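Local structure of glutamate--tRNA ligase (Methanothermobacter thermautotrophicus, 3AII) at residues V424-H429 / Q530-G535; P457-L460 / V464-I467; R538-G543 / V547-H552; S395-E400 / F534-L539; L155-V160 / G353-I358. The protein charges tRNA with glutamate, probably by first activating the amino acid with ATP to Glu-AMP and then transferring it to the acceptor end. All blocks are in the same frame, centred on the assembly; numbering follows the deposited sequence. Where two conformers were deposited one is given.

Contact 1 (V424-H429 / Q530-G535)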
# COMPACT_ATOMS: atom_id res chain seq x y z
N VAL A 424 -34.35 -23.68 10.96
CA VAL A 424 -33.19 -24.04 10.17
C VAL A 424 -31.91 -23.85 11.01
O VAL A 424 -31.77 -22.82 11.66
CB VAL A 424 -33.11 -23.12 8.93
CG1 VAL A 424 -31.88 -23.45 8.11
CG2 VAL A 424 -34.39 -23.25 8.09
N GLU A 425 -31.00 -24.82 10.99
CA GLU A 425 -29.67 -24.60 11.56
C GLU A 425 -28.59 -24.66 10.50
O GLU A 425 -28.57 -25.57 9.65
CB GLU A 425 -29.31 -25.62 12.67
CG GLU A 425 -30.09 -25.46 13.96
CD GLU A 425 -29.38 -26.04 15.20
OE1 GLU A 425 -28.24 -26.55 15.10
OE2 GLU A 425 -29.97 -25.97 16.30
N ARG A 426 -27.65 -23.73 10.58
CA ARG A 426 -26.54 -23.69 9.65
C ARG A 426 -25.27 -23.25 10.39
O ARG A 426 -25.29 -22.24 11.10
CB ARG A 426 -26.85 -22.75 8.48
CG ARG A 426 -25.72 -22.61 7.46
CD ARG A 426 -26.23 -21.94 6.17
NE ARG A 426 -25.20 -21.85 5.14
CZ ARG A 426 -24.88 -22.84 4.30
NH1 ARG A 426 -23.92 -22.66 3.40
NH2 ARG A 426 -25.51 -24.00 4.36
N PRO A 427 -24.17 -24.00 10.24
CA PRO A 427 -22.95 -23.60 10.96
C PRO A 427 -22.47 -22.19 10.66
O PRO A 427 -22.49 -21.70 9.52
CB PRO A 427 -21.90 -24.60 10.45
CG PRO A 427 -22.73 -25.81 10.10
CD PRO A 427 -23.99 -25.26 9.52
N LEU A 428 -22.00 -21.53 11.70
CA LEU A 428 -21.25 -20.30 11.51
C LEU A 428 -19.96 -20.55 10.73
O LEU A 428 -19.52 -19.70 9.97
CB LEU A 428 -20.98 -19.64 12.86
CG LEU A 428 -22.23 -18.90 13.35
CD1 LEU A 428 -22.28 -18.90 14.89
CD2 LEU A 428 -22.22 -17.46 12.84
N HIS A 429 -19.35 -21.71 10.93
CA HIS A 429 -18.22 -22.11 10.09
C HIS A 429 -18.08 -23.63 10.13
O HIS A 429 -17.90 -24.20 11.20
CB HIS A 429 -16.92 -21.46 10.55
CG HIS A 429 -15.85 -21.55 9.52
ND1 HIS A 429 -15.27 -22.75 9.15
CD2 HIS A 429 -15.29 -20.60 8.72
CE1 HIS A 429 -14.38 -22.53 8.20
NE2 HIS A 429 -14.37 -21.24 7.92
N GLN A 530 -17.73 -13.83 6.20
CA GLN A 530 -18.14 -14.24 4.87
C GLN A 530 -19.65 -14.02 4.74
O GLN A 530 -20.46 -14.66 5.43
CB GLN A 530 -17.80 -15.71 4.62
CG GLN A 530 -18.20 -16.16 3.22
CD GLN A 530 -17.67 -17.53 2.85
OE1 GLN A 530 -17.16 -18.27 3.69
NE2 GLN A 530 -17.77 -17.86 1.57
N LEU A 531 -20.02 -13.08 3.88
CA LEU A 531 -21.41 -12.89 3.51
C LEU A 531 -21.67 -13.90 2.40
O LEU A 531 -21.21 -13.74 1.27
CB LEU A 531 -21.61 -11.45 3.03
CG LEU A 531 -21.23 -10.41 4.09
CD1 LEU A 531 -21.47 -8.99 3.57
CD2 LEU A 531 -22.00 -10.64 5.40
N GLU A 532 -22.38 -14.98 2.74
CA GLU A 532 -22.41 -16.13 1.87
C GLU A 532 -23.01 -15.80 0.51
O GLU A 532 -24.00 -15.08 0.43
CB GLU A 532 -23.19 -17.27 2.51
CG GLU A 532 -22.57 -17.73 3.83
CD GLU A 532 -23.04 -19.11 4.21
OE1 GLU A 532 -22.69 -20.07 3.49
OE2 GLU A 532 -23.75 -19.24 5.22
N ARG A 533 -22.36 -16.32 -0.54
CA ARG A 533 -22.79 -16.08 -1.92
C ARG A 533 -22.70 -14.61 -2.31
O ARG A 533 -23.28 -14.19 -3.32
CB ARG A 533 -24.23 -16.60 -2.14
CG ARG A 533 -24.41 -18.09 -1.83
CD ARG A 533 -25.80 -18.63 -2.28
NE ARG A 533 -25.94 -18.63 -3.74
CZ ARG A 533 -26.68 -17.76 -4.42
NH1 ARG A 533 -26.74 -17.82 -5.75
NH2 ARG A 533 -27.35 -16.82 -3.78
N PHE A 534 -21.98 -13.82 -1.52
CA PHE A 534 -21.81 -12.40 -1.83
C PHE A 534 -20.32 -12.02 -1.78
O PHE A 534 -19.74 -11.63 -2.79
CB PHE A 534 -22.67 -11.54 -0.89
CG PHE A 534 -22.64 -10.07 -1.21
CD1 PHE A 534 -23.39 -9.56 -2.26
CD2 PHE A 534 -21.86 -9.20 -0.46
CE1 PHE A 534 -23.36 -8.20 -2.56
CE2 PHE A 534 -21.82 -7.83 -0.76
CZ PHE A 534 -22.58 -7.34 -1.81
N GLY A 535 -19.69 -12.17 -0.62
CA GLY A 535 -18.26 -11.94 -0.51
C GLY A 535 -17.77 -11.83 0.92
O GLY A 535 -18.58 -11.80 1.85

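Contact 2 (P457-L460 / V464-I467)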
# COMPACT_ATOMS: atom_id res chain seq x y z
N PRO A 457 -37.52 -22.34 -10.04
CA PRO A 457 -37.39 -23.03 -8.75
C PRO A 457 -36.15 -22.58 -7.99
O PRO A 457 -35.08 -22.39 -8.59
CB PRO A 457 -37.26 -24.50 -9.15
CG PRO A 457 -36.60 -24.44 -10.50
CD PRO A 457 -37.19 -23.22 -11.17
N LEU A 458 -36.31 -22.41 -6.68
CA LEU A 458 -35.22 -21.99 -5.81
C LEU A 458 -35.22 -22.88 -4.58
O LEU A 458 -36.26 -23.33 -4.13
CB LEU A 458 -35.42 -20.55 -5.34
CG LEU A 458 -35.53 -19.46 -6.40
CD1 LEU A 458 -36.07 -18.15 -5.81
CD2 LEU A 458 -34.18 -19.24 -7.07
N ARG A 459 -34.03 -23.10 -4.03
CA ARG A 459 -33.93 -23.71 -2.72
C ARG A 459 -33.36 -22.67 -1.78
O ARG A 459 -32.20 -22.23 -1.96
CB ARG A 459 -33.02 -24.93 -2.75
CG ARG A 459 -32.82 -25.50 -1.35
CD ARG A 459 -32.26 -26.90 -1.37
NE ARG A 459 -31.98 -27.34 -0.00
CZ ARG A 459 -32.88 -27.84 0.84
NH1 ARG A 459 -34.16 -27.96 0.48
NH2 ARG A 459 -32.50 -28.21 2.06
N LEU A 460 -34.15 -22.26 -0.81
CA LEU A 460 -33.65 -21.36 0.22
C LEU A 460 -32.71 -22.23 1.05
O LEU A 460 -33.14 -23.24 1.62
CB LEU A 460 -34.78 -20.82 1.09
CG LEU A 460 -36.06 -20.18 0.53
CD1 LEU A 460 -36.58 -19.12 1.51
CD2 LEU A 460 -35.88 -19.59 -0.85
N VAL A 464 -36.21 -24.62 2.52
CA VAL A 464 -37.33 -25.17 1.75
C VAL A 464 -37.12 -24.91 0.28
O VAL A 464 -36.30 -24.08 -0.10
CB VAL A 464 -38.68 -24.52 2.15
CG1 VAL A 464 -39.08 -24.91 3.57
CG2 VAL A 464 -38.62 -23.00 1.98
N ASN A 465 -37.88 -25.60 -0.56
CA ASN A 465 -37.82 -25.37 -2.00
C ASN A 465 -39.08 -24.62 -2.42
O ASN A 465 -40.17 -24.94 -1.96
CB ASN A 465 -37.75 -26.71 -2.74
CG ASN A 465 -36.69 -27.63 -2.17
OD1 ASN A 465 -35.57 -27.19 -1.89
ND2 ASN A 465 -37.03 -28.90 -1.98
N VAL A 466 -38.91 -23.60 -3.25
CA VAL A 466 -40.04 -22.79 -3.67
C VAL A 466 -39.97 -22.54 -5.17
O VAL A 466 -38.94 -22.83 -5.79
CB VAL A 466 -40.02 -21.44 -2.96
CG1 VAL A 466 -40.19 -21.63 -1.45
CG2 VAL A 466 -38.72 -20.69 -3.29
N ILE A 467 -41.06 -22.03 -5.73
CA ILE A 467 -41.07 -21.58 -7.11
C ILE A 467 -41.47 -20.11 -7.16
O ILE A 467 -42.49 -19.71 -6.58
CB ILE A 467 -42.01 -22.45 -7.98
CG1 ILE A 467 -41.51 -23.90 -7.96
CG2 ILE A 467 -42.05 -21.93 -9.42
CD1 ILE A 467 -42.47 -24.88 -8.52

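Contact 3 (R538-G543 / V547-H552)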
# COMPACT_ATOMS: atom_id res chain seq x y z
N ARG A 538 -15.23 -6.76 5.97
CA ARG A 538 -14.90 -6.39 7.34
C ARG A 538 -15.97 -5.45 7.89
O ARG A 538 -16.39 -4.51 7.20
CB ARG A 538 -13.53 -5.70 7.37
CG ARG A 538 -13.18 -5.12 8.73
CD ARG A 538 -11.80 -4.40 8.73
NE ARG A 538 -11.77 -3.48 9.87
CZ ARG A 538 -12.34 -2.29 9.87
NH1 ARG A 538 -12.32 -1.54 10.96
NH2 ARG A 538 -12.94 -1.83 8.77
N LEU A 539 -16.41 -5.70 9.12
CA LEU A 539 -17.35 -4.80 9.79
C LEU A 539 -16.63 -3.52 10.23
O LEU A 539 -15.69 -3.56 11.04
CB LEU A 539 -18.01 -5.47 10.99
CG LEU A 539 -19.04 -4.57 11.69
CD1 LEU A 539 -20.22 -4.25 10.77
CD2 LEU A 539 -19.56 -5.22 12.99
N ASP A 540 -17.09 -2.40 9.70
CA ASP A 540 -16.41 -1.11 9.88
C ASP A 540 -17.10 -0.26 10.95
O ASP A 540 -16.45 0.48 11.69
CB ASP A 540 -16.36 -0.36 8.55
CG ASP A 540 -15.52 0.91 8.63
OD1 ASP A 540 -16.12 2.00 8.60
OD2 ASP A 540 -14.28 0.82 8.75
N SER A 541 -18.42 -0.38 11.02
CA SER A 541 -19.16 0.28 12.09
C SER A 541 -20.39 -0.53 12.45
O SER A 541 -21.06 -1.09 11.57
CB SER A 541 -19.52 1.72 11.71
OG SER A 541 -20.22 1.76 10.48
N ALA A 542 -20.68 -0.62 13.75
CA ALA A 542 -21.75 -1.49 14.24
C ALA A 542 -23.10 -0.79 14.24
O ALA A 542 -23.19 0.42 14.02
CB ALA A 542 -21.41 -2.02 15.62
N GLY A 543 -24.15 -1.57 14.49
CA GLY A 543 -25.51 -1.07 14.44
C GLY A 543 -25.77 0.03 15.44
O GLY A 543 -24.93 0.32 16.28
N VAL A 547 -22.32 -1.37 8.94
CA VAL A 547 -21.65 -1.04 7.68
C VAL A 547 -20.40 -1.91 7.52
O VAL A 547 -19.51 -1.88 8.36
CB VAL A 547 -21.25 0.43 7.64
CG1 VAL A 547 -20.57 0.75 6.33
CG2 VAL A 547 -22.49 1.30 7.84
N PHE A 548 -20.36 -2.68 6.43
CA PHE A 548 -19.20 -3.51 6.10
C PHE A 548 -18.46 -2.90 4.94
O PHE A 548 -19.06 -2.22 4.10
CB PHE A 548 -19.66 -4.90 5.64
CG PHE A 548 -20.37 -5.70 6.69
CD1 PHE A 548 -21.74 -5.59 6.85
CD2 PHE A 548 -19.67 -6.59 7.50
CE1 PHE A 548 -22.41 -6.34 7.81
CE2 PHE A 548 -20.33 -7.34 8.46
CZ PHE A 548 -21.71 -7.22 8.62
N TYR A 549 -17.16 -3.17 4.88
CA TYR A 549 -16.34 -2.88 3.71
C TYR A 549 -15.96 -4.17 2.99
O TYR A 549 -15.39 -5.09 3.58
CB TYR A 549 -15.10 -2.05 4.10
CG TYR A 549 -15.39 -0.57 4.12
CD1 TYR A 549 -14.76 0.30 3.24
CD2 TYR A 549 -16.33 -0.05 5.00
CE1 TYR A 549 -15.06 1.66 3.25
CE2 TYR A 549 -16.64 1.30 5.01
CZ TYR A 549 -16.00 2.15 4.12
OH TYR A 549 -16.31 3.49 4.13
N TYR A 550 -16.28 -4.25 1.70
CA TYR A 550 -16.07 -5.44 0.89
C TYR A 550 -14.61 -5.73 0.59
O TYR A 550 -13.86 -4.85 0.15
CB TYR A 550 -16.83 -5.29 -0.43
CG TYR A 550 -17.03 -6.55 -1.24
CD1 TYR A 550 -18.10 -7.40 -0.97
CD2 TYR A 550 -16.18 -6.87 -2.30
CE1 TYR A 550 -18.31 -8.55 -1.72
CE2 TYR A 550 -16.39 -8.02 -3.07
CZ TYR A 550 -17.46 -8.85 -2.76
OH TYR A 550 -17.69 -9.99 -3.50
N ALA A 551 -14.20 -6.98 0.81
CA ALA A 551 -12.85 -7.39 0.44
C ALA A 551 -12.87 -7.98 -0.96
O ALA A 551 -12.35 -7.38 -1.90
CB ALA A 551 -12.30 -8.40 1.44
N HIS A 552 -13.48 -9.16 -1.10
CA HIS A 552 -13.47 -9.89 -2.37
C HIS A 552 -14.44 -11.06 -2.32
O HIS A 552 -14.94 -11.41 -1.25
CB HIS A 552 -12.06 -10.41 -2.67
CG HIS A 552 -11.43 -11.12 -1.50
ND1 HIS A 552 -11.85 -12.37 -1.09
CD2 HIS A 552 -10.46 -10.74 -0.64
CE1 HIS A 552 -11.15 -12.74 -0.03
NE2 HIS A 552 -10.30 -11.77 0.26

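Contact 4 (S395-E400 / F534-L539)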
# COMPACT_ATOMS: atom_id res chain seq x y z
N SER A 395 -7.66 -17.65 0.93
CA SER A 395 -7.14 -18.86 1.57
C SER A 395 -7.06 -18.71 3.08
O SER A 395 -7.29 -19.67 3.81
CB SER A 395 -5.79 -19.25 0.98
OG SER A 395 -5.97 -19.60 -0.38
N ILE A 396 -6.77 -17.50 3.54
CA ILE A 396 -6.76 -17.23 4.97
C ILE A 396 -8.17 -17.10 5.54
O ILE A 396 -8.53 -17.77 6.50
CB ILE A 396 -5.97 -15.96 5.30
CG1 ILE A 396 -4.51 -16.12 4.87
CG2 ILE A 396 -6.06 -15.65 6.80
CD1 ILE A 396 -3.72 -14.83 4.96
N LEU A 397 -8.98 -16.23 4.94
CA LEU A 397 -10.30 -15.95 5.47
C LEU A 397 -11.23 -17.16 5.41
O LEU A 397 -12.08 -17.34 6.29
CB LEU A 397 -10.94 -14.76 4.75
CG LEU A 397 -10.26 -13.41 4.94
CD1 LEU A 397 -11.11 -12.30 4.29
CD2 LEU A 397 -10.06 -13.16 6.43
N GLU A 398 -11.11 -17.98 4.38
CA GLU A 398 -12.10 -19.04 4.21
C GLU A 398 -11.99 -20.08 5.31
O GLU A 398 -12.90 -20.89 5.49
CB GLU A 398 -12.02 -19.70 2.82
CG GLU A 398 -10.84 -20.59 2.62
CD GLU A 398 -10.68 -21.02 1.18
OE1 GLU A 398 -11.54 -20.65 0.35
OE2 GLU A 398 -9.70 -21.74 0.88
N GLU A 399 -10.90 -20.05 6.07
CA GLU A 399 -10.71 -21.04 7.12
C GLU A 399 -11.23 -20.59 8.48
O GLU A 399 -11.29 -21.39 9.42
CB GLU A 399 -9.24 -21.45 7.24
CG GLU A 399 -8.73 -22.25 6.05
CD GLU A 399 -9.59 -23.47 5.74
OE1 GLU A 399 -9.58 -23.92 4.58
OE2 GLU A 399 -10.28 -23.97 6.66
N GLU A 400 -11.61 -19.32 8.60
CA GLU A 400 -11.99 -18.82 9.91
C GLU A 400 -13.13 -17.81 9.93
O GLU A 400 -13.74 -17.60 10.98
CB GLU A 400 -10.78 -18.23 10.63
CG GLU A 400 -10.19 -17.00 9.95
CD GLU A 400 -9.02 -16.43 10.72
OE1 GLU A 400 -7.86 -16.70 10.34
OE2 GLU A 400 -9.25 -15.69 11.70
N PHE A 534 -21.98 -13.82 -1.52
CA PHE A 534 -21.81 -12.40 -1.83
C PHE A 534 -20.32 -12.02 -1.78
O PHE A 534 -19.74 -11.63 -2.79
CB PHE A 534 -22.67 -11.54 -0.89
CG PHE A 534 -22.64 -10.07 -1.21
CD1 PHE A 534 -23.39 -9.56 -2.26
CD2 PHE A 534 -21.86 -9.20 -0.46
CE1 PHE A 534 -23.36 -8.20 -2.56
CE2 PHE A 534 -21.82 -7.83 -0.76
CZ PHE A 534 -22.58 -7.34 -1.81
N GLY A 535 -19.69 -12.17 -0.62
CA GLY A 535 -18.26 -11.94 -0.51
C GLY A 535 -17.77 -11.83 0.92
O GLY A 535 -18.58 -11.80 1.85
N PHE A 536 -16.46 -11.76 1.10
CA PHE A 536 -15.89 -11.51 2.42
C PHE A 536 -15.88 -10.01 2.66
O PHE A 536 -15.72 -9.23 1.72
CB PHE A 536 -14.46 -12.05 2.49
CG PHE A 536 -14.39 -13.55 2.41
CD1 PHE A 536 -14.43 -14.31 3.56
CD2 PHE A 536 -14.30 -14.18 1.18
CE1 PHE A 536 -14.36 -15.69 3.48
CE2 PHE A 536 -14.24 -15.56 1.10
CZ PHE A 536 -14.27 -16.32 2.26
N ALA A 537 -16.06 -9.60 3.92
CA ALA A 537 -16.12 -8.18 4.23
C ALA A 537 -15.79 -7.93 5.69
O ALA A 537 -16.06 -8.76 6.55
CB ALA A 537 -17.52 -7.62 3.92
N ARG A 538 -15.23 -6.76 5.97
CA ARG A 538 -14.90 -6.39 7.34
C ARG A 538 -15.97 -5.45 7.89
O ARG A 538 -16.39 -4.51 7.20
CB ARG A 538 -13.53 -5.70 7.37
CG ARG A 538 -13.18 -5.12 8.73
CD ARG A 538 -11.80 -4.40 8.73
NE ARG A 538 -11.77 -3.48 9.87
CZ ARG A 538 -12.34 -2.29 9.87
NH1 ARG A 538 -12.32 -1.54 10.96
NH2 ARG A 538 -12.94 -1.83 8.77
N LEU A 539 -16.41 -5.70 9.12
CA LEU A 539 -17.35 -4.80 9.79
C LEU A 539 -16.63 -3.52 10.23
O LEU A 539 -15.69 -3.56 11.04
CB LEU A 539 -18.01 -5.47 10.99
CG LEU A 539 -19.04 -4.57 11.69
CD1 LEU A 539 -20.22 -4.25 10.77
CD2 LEU A 539 -19.56 -5.22 12.99

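Contact 5 (L155-V160 / G353-I358)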
# COMPACT_ATOMS: atom_id res chain seq x y z
N LEU A 155 4.05 0.18 8.77
CA LEU A 155 5.09 -0.84 8.89
C LEU A 155 4.76 -1.84 10.00
O LEU A 155 4.96 -3.04 9.84
CB LEU A 155 6.44 -0.20 9.17
CG LEU A 155 7.06 0.46 7.95
CD1 LEU A 155 8.35 1.19 8.32
CD2 LEU A 155 7.33 -0.60 6.90
N GLU A 156 4.30 -1.33 11.13
CA GLU A 156 3.90 -2.19 12.24
C GLU A 156 2.78 -3.12 11.78
O GLU A 156 2.79 -4.31 12.05
CB GLU A 156 3.45 -1.36 13.46
CG GLU A 156 4.59 -0.61 14.18
CD GLU A 156 4.08 0.40 15.19
OE1 GLU A 156 2.87 0.71 15.16
OE2 GLU A 156 4.88 0.91 16.00
N TRP A 157 1.81 -2.56 11.05
CA TRP A 157 0.71 -3.37 10.53
C TRP A 157 1.23 -4.52 9.68
O TRP A 157 0.73 -5.65 9.77
CB TRP A 157 -0.26 -2.49 9.74
CG TRP A 157 -1.39 -3.26 9.13
CD1 TRP A 157 -2.52 -3.71 9.78
CD2 TRP A 157 -1.52 -3.68 7.77
NE1 TRP A 157 -3.34 -4.37 8.89
CE2 TRP A 157 -2.75 -4.37 7.66
CE3 TRP A 157 -0.72 -3.54 6.63
CZ2 TRP A 157 -3.20 -4.92 6.45
CZ3 TRP A 157 -1.17 -4.09 5.43
CH2 TRP A 157 -2.40 -4.77 5.35
N LEU A 158 2.23 -4.23 8.85
CA LEU A 158 2.82 -5.25 7.98
C LEU A 158 3.59 -6.30 8.75
O LEU A 158 3.92 -7.35 8.20
CB LEU A 158 3.77 -4.64 6.95
CG LEU A 158 3.13 -3.91 5.79
CD1 LEU A 158 4.21 -3.19 4.99
CD2 LEU A 158 2.36 -4.92 4.92
N GLY A 159 3.90 -6.03 10.02
CA GLY A 159 4.73 -6.93 10.80
C GLY A 159 6.22 -6.71 10.64
O GLY A 159 7.03 -7.56 11.00
N VAL A 160 6.60 -5.56 10.10
CA VAL A 160 8.00 -5.24 9.89
C VAL A 160 8.58 -4.70 11.20
O VAL A 160 7.98 -3.83 11.83
CB VAL A 160 8.15 -4.22 8.75
CG1 VAL A 160 9.55 -3.61 8.72
CG2 VAL A 160 7.82 -4.87 7.40
N GLY A 353 -5.19 2.42 -3.24
CA GLY A 353 -4.33 1.27 -3.06
C GLY A 353 -3.44 1.38 -1.83
O GLY A 353 -2.41 0.71 -1.75
N THR A 354 -3.82 2.22 -0.88
CA THR A 354 -3.04 2.34 0.35
C THR A 354 -3.18 1.08 1.20
O THR A 354 -4.18 0.37 1.11
CB THR A 354 -3.48 3.54 1.20
OG1 THR A 354 -4.87 3.42 1.51
CG2 THR A 354 -3.26 4.85 0.44
N LEU A 355 -2.18 0.81 2.04
CA LEU A 355 -2.33 -0.27 3.02
C LEU A 355 -3.54 -0.00 3.93
O LEU A 355 -4.25 -0.93 4.32
CB LEU A 355 -1.05 -0.43 3.83
CG LEU A 355 0.19 -0.75 2.98
CD1 LEU A 355 1.39 -1.01 3.89
CD2 LEU A 355 -0.07 -1.94 2.07
N ARG A 356 -3.78 1.26 4.26
CA ARG A 356 -4.93 1.61 5.10
C ARG A 356 -6.26 1.25 4.45
O ARG A 356 -7.14 0.68 5.11
CB ARG A 356 -4.88 3.10 5.48
CG ARG A 356 -3.80 3.36 6.52
CD ARG A 356 -3.21 4.78 6.51
NE ARG A 356 -2.14 4.79 7.51
CZ ARG A 356 -2.26 5.28 8.73
NH1 ARG A 356 -3.38 5.89 9.11
NH2 ARG A 356 -1.24 5.19 9.58
N ALA A 357 -6.41 1.55 3.17
CA ALA A 357 -7.65 1.21 2.48
C ALA A 357 -7.84 -0.30 2.43
O ALA A 357 -8.94 -0.80 2.70
CB ALA A 357 -7.66 1.80 1.07
N ILE A 358 -6.80 -1.05 2.07
CA ILE A 358 -7.00 -2.50 1.96
C ILE A 358 -7.20 -3.16 3.32
O ILE A 358 -7.99 -4.10 3.45
CB ILE A 358 -5.93 -3.22 1.12
CG1 ILE A 358 -4.53 -3.06 1.72
CG2 ILE A 358 -5.94 -2.70 -0.31
CD1 ILE A 358 -3.47 -3.87 0.99

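Contact 1 (V424-H429 / Q530-G535)
A side-on arginine–carboxylate salt bridge between Arg-426 and Glu-532 joins two parts of the anticodon-binding region: strand 422-427, paired with strand 437-442, and the turn that follows strand 528-531. Arg-426 uses two neighbouring nitrogens, one for each carboxylate oxygen. NE reaches Glu-532 OE2 at 3.0 Å, and NH1 reaches Glu-532 OE1 at 2.9 Å. Both N-H directions are nearly straight, and both oxygens are approached on their syn side. The guanidinium and carboxylate planes lie only 16° apart, so the pair is nearly coplanar and each flat group is held against rotation. The two side chains meet from opposite directions. Arg-426 spans the distance between the segments because its chain is stretched out as far as NE, CG lying opposite the backbone N (chi1 179°), while Glu-532 runs out extended beyond CG to meet it. Each charge has a second mate: Arg-426 NH2 pairs with Asp-462, and Glu-532 OE2 with Arg-438. Phe-405 of strand 402-408 packs against both side chains. A leucine in place of Arg-426 would probably leave Glu-532 and Asp-462 each short of a charged partner and the carboxylate of Glu-532 freer to turn. Around Glu-532 the chain turns, with Leu-531 O accepting from Phe-534 N and Gly-535 N, both at 2.9 Å. Two residues facing one in this way form a classic beta bulge, and the glutamate beside it supplies the carboxylate of a bidentate Arg–Glu salt bridge.

Contact 2 (P457-L460 / V464-I467)
Backbone hydrogen bonds tie Leu-458 to Val-466 in both directions, Leu-458 N to Val-466 O and Val-466 N to Leu-458 O, each 2.8 Å long and close to straight. Nearer the turn, Leu-460 N meets Val-464 O at 2.9 Å with a more bent N-H direction, and the return bond from Val-464 N is weak. Between these pairs the alpha carbons approach the opposite carbonyls, as where Asn-465 CA lies 3.3 Å from Leu-458 O. The result is an antiparallel beta hairpin, strands 456-460 and 464-469, within the anticodon-binding region; strand 489-495 flanks it beyond the first strand and strand 472-477 beyond the second. Apolar contacts gather on the face of Leu-458, Leu-460, Val-464 and Val-466. There Val-466 CG2 touches both Leu-458 CB and Leu-460 CD2, each at 3.9 Å, while Leu-460 and Val-464 run alongside one another in the same direction. The polar contact belongs to the other face: Arg-459 NH1 bonds Asn-465 OD1 at 2.9 Å, in the guanidinium plane but tilted 34° from the amide carbonyl plane. Arg-459 NH1 also bonds Glu-478 O, and Asn-465 ND2 reaches Ser-477 OG and Gly-479 O, beside helix 480-486.

Contact 3 (R538-G543 / V547-H552)
Val-547 O is gripped by two consecutive amides, Asp-540 N at 2.8 Å and Ser-541 N at 3.2 Å. The first N-H arrives almost in line with the C=O bond, the second on a lone pair in the carbonyl plane. Asp-540 and Ser-541 thus both face Val-547, a classic beta bulge in the hairpin of strands 535-541 and 546-552. On one side of it Arg-538 and Tyr-549 exchange two backbone bonds; on the other Val-547 N reaches Ser-541 O at 2.9 Å. Leu-539 CD1 sits over the Phe-548 ring face, 3.9 Å from the centroid and 13° off the normal, a CH-pi contact. The face of the sheet bearing Arg-538 and Tyr-549 is more polar. Asp-540 CB comes within 3.6 Å of Tyr-549 CD2, and the carboxylate, its CG anti to the backbone N (chi1 -173°), is inclined 53° to the tyrosine ring. OD2 of Asp-540 takes Arg-538 NH2 at 3.0 Å through its anti lone pair, and the same oxygen pairs with Arg-360 NE. An alanine in place of Asp-540 would probably leave Arg-538 NH2 and Arg-360 without this carboxylate, and take from Tyr-549 the contacts of CG and OD1. Since Arg-538 NH1 also pairs with Asp-526, the two carboxylates probably hold its guanidinium in place and balance its charge, while Asp-540 is shared with Arg-360.

Contact 4 (S395-E400 / F534-L539)
Leu-397, in the C-terminal part of helix 386-397, lies against Phe-536 of strand 535-541, so that the contact joins this helix to the sheet of the anticodon-binding region that also holds strands 528-531 and 546-552. The close part is wholly apolar, without a hydrogen bond across it. Leu-397 CB approaches the ring at Phe-536 CD1, 3.7 Å away, while one branch tip, Leu-397 CD1, reaches back to Phe-536 CB at 3.8 Å. The two side chains run antiparallel, and the leucine keeps alongside the aromatic from its CB to CD1 and CE1. Val-528, His-552 and Arg-364 also touch Leu-397, and Phe-536 meets the His-552 ring with planes at about 50°. Contact thins toward the far end of the phenyl ring. The residue at this margin is Glu-398, which is exposed to solvent and offers the ring little beyond its backbone and first side-chain carbon; its extended chain carries the carboxylate onward without touching the strand. At this looser margin Phe-536 CZ stands 4.0 Å from Glu-398 CA and 4.1 Å from Glu-398 CB.

Contact 5 (L155-V160 / G353-I358)
The last turn of helix 147-158 faces the first turn of helix 355-360, with the CA atoms of Trp-157 and Leu-355 8.7 Å apart. Both helix ends are closed by their own backbone and side-chain bonds. Gly-159, at positive phi, ends the first in a Schellman motif, in which Val-160 N bonds Leu-155 O at 3.0 Å and Gly-159 N bonds Glu-156 O. Thr-354 is the N-cap of the second, its OG1 accepting from Ala-357 N at 2.9 Å. Between the helices the contact is made by Leu-355, whose parts meet two different residues. Its CB approaches the six-membered ring of the indole, 4.0 Å from Trp-157 CZ3, and its carbonyl oxygen lies over one face of the ring system. CG of Trp-157 stands anti to the backbone N (chi1 178°), which carries the indole across to the second helix. One methyl branch of the leucine, CD1, turns to Leu-158 and comes 3.7 Å from Leu-158 CD1; these two side chains cross at about a right angle. The CD2 branch stays by the tryptophan, 4.1 Å from Trp-157 CZ3. A salt bridge of Arg-356 to Asp-154 links the same two helices, and Leu-355 is backbone-bonded to Leu-109 of the predicted 'HIGH' motif. Helix 111-126 packs on Leu-158 through Ala-114, and helix 365-375 touches Trp-157 through Pro-365, while strand 130-135 lies against Leu-155 and Val-160.

Contacts 1, 3 and 4 form one connected group around strands 528-531, 535-541 and 546-552: contact 4 has its centre 11 Å from that of contact 1 and of contact 3. Tyr-550 OH in contact 3 reaches Phe-534 O, shared by contacts 1 and 4, at 2.7 Å, and His-429 NE2 of contact 1 lies 2.9 Å from Glu-398 O of contact 4. Contact 2 belongs to a separate sheet; its centre is about 17 Å from that of contact 1, without touching it. Contact 5 lies in the catalytic domain beside the predicted 'HIGH' motif, about 18 Å from contacts 3 and 4 and about 44 Å from contact 2, all centre to centre. The zinc ion, held by Cys-191, Cys-193, Cys-208 and Cys-210, is bound by none of the five.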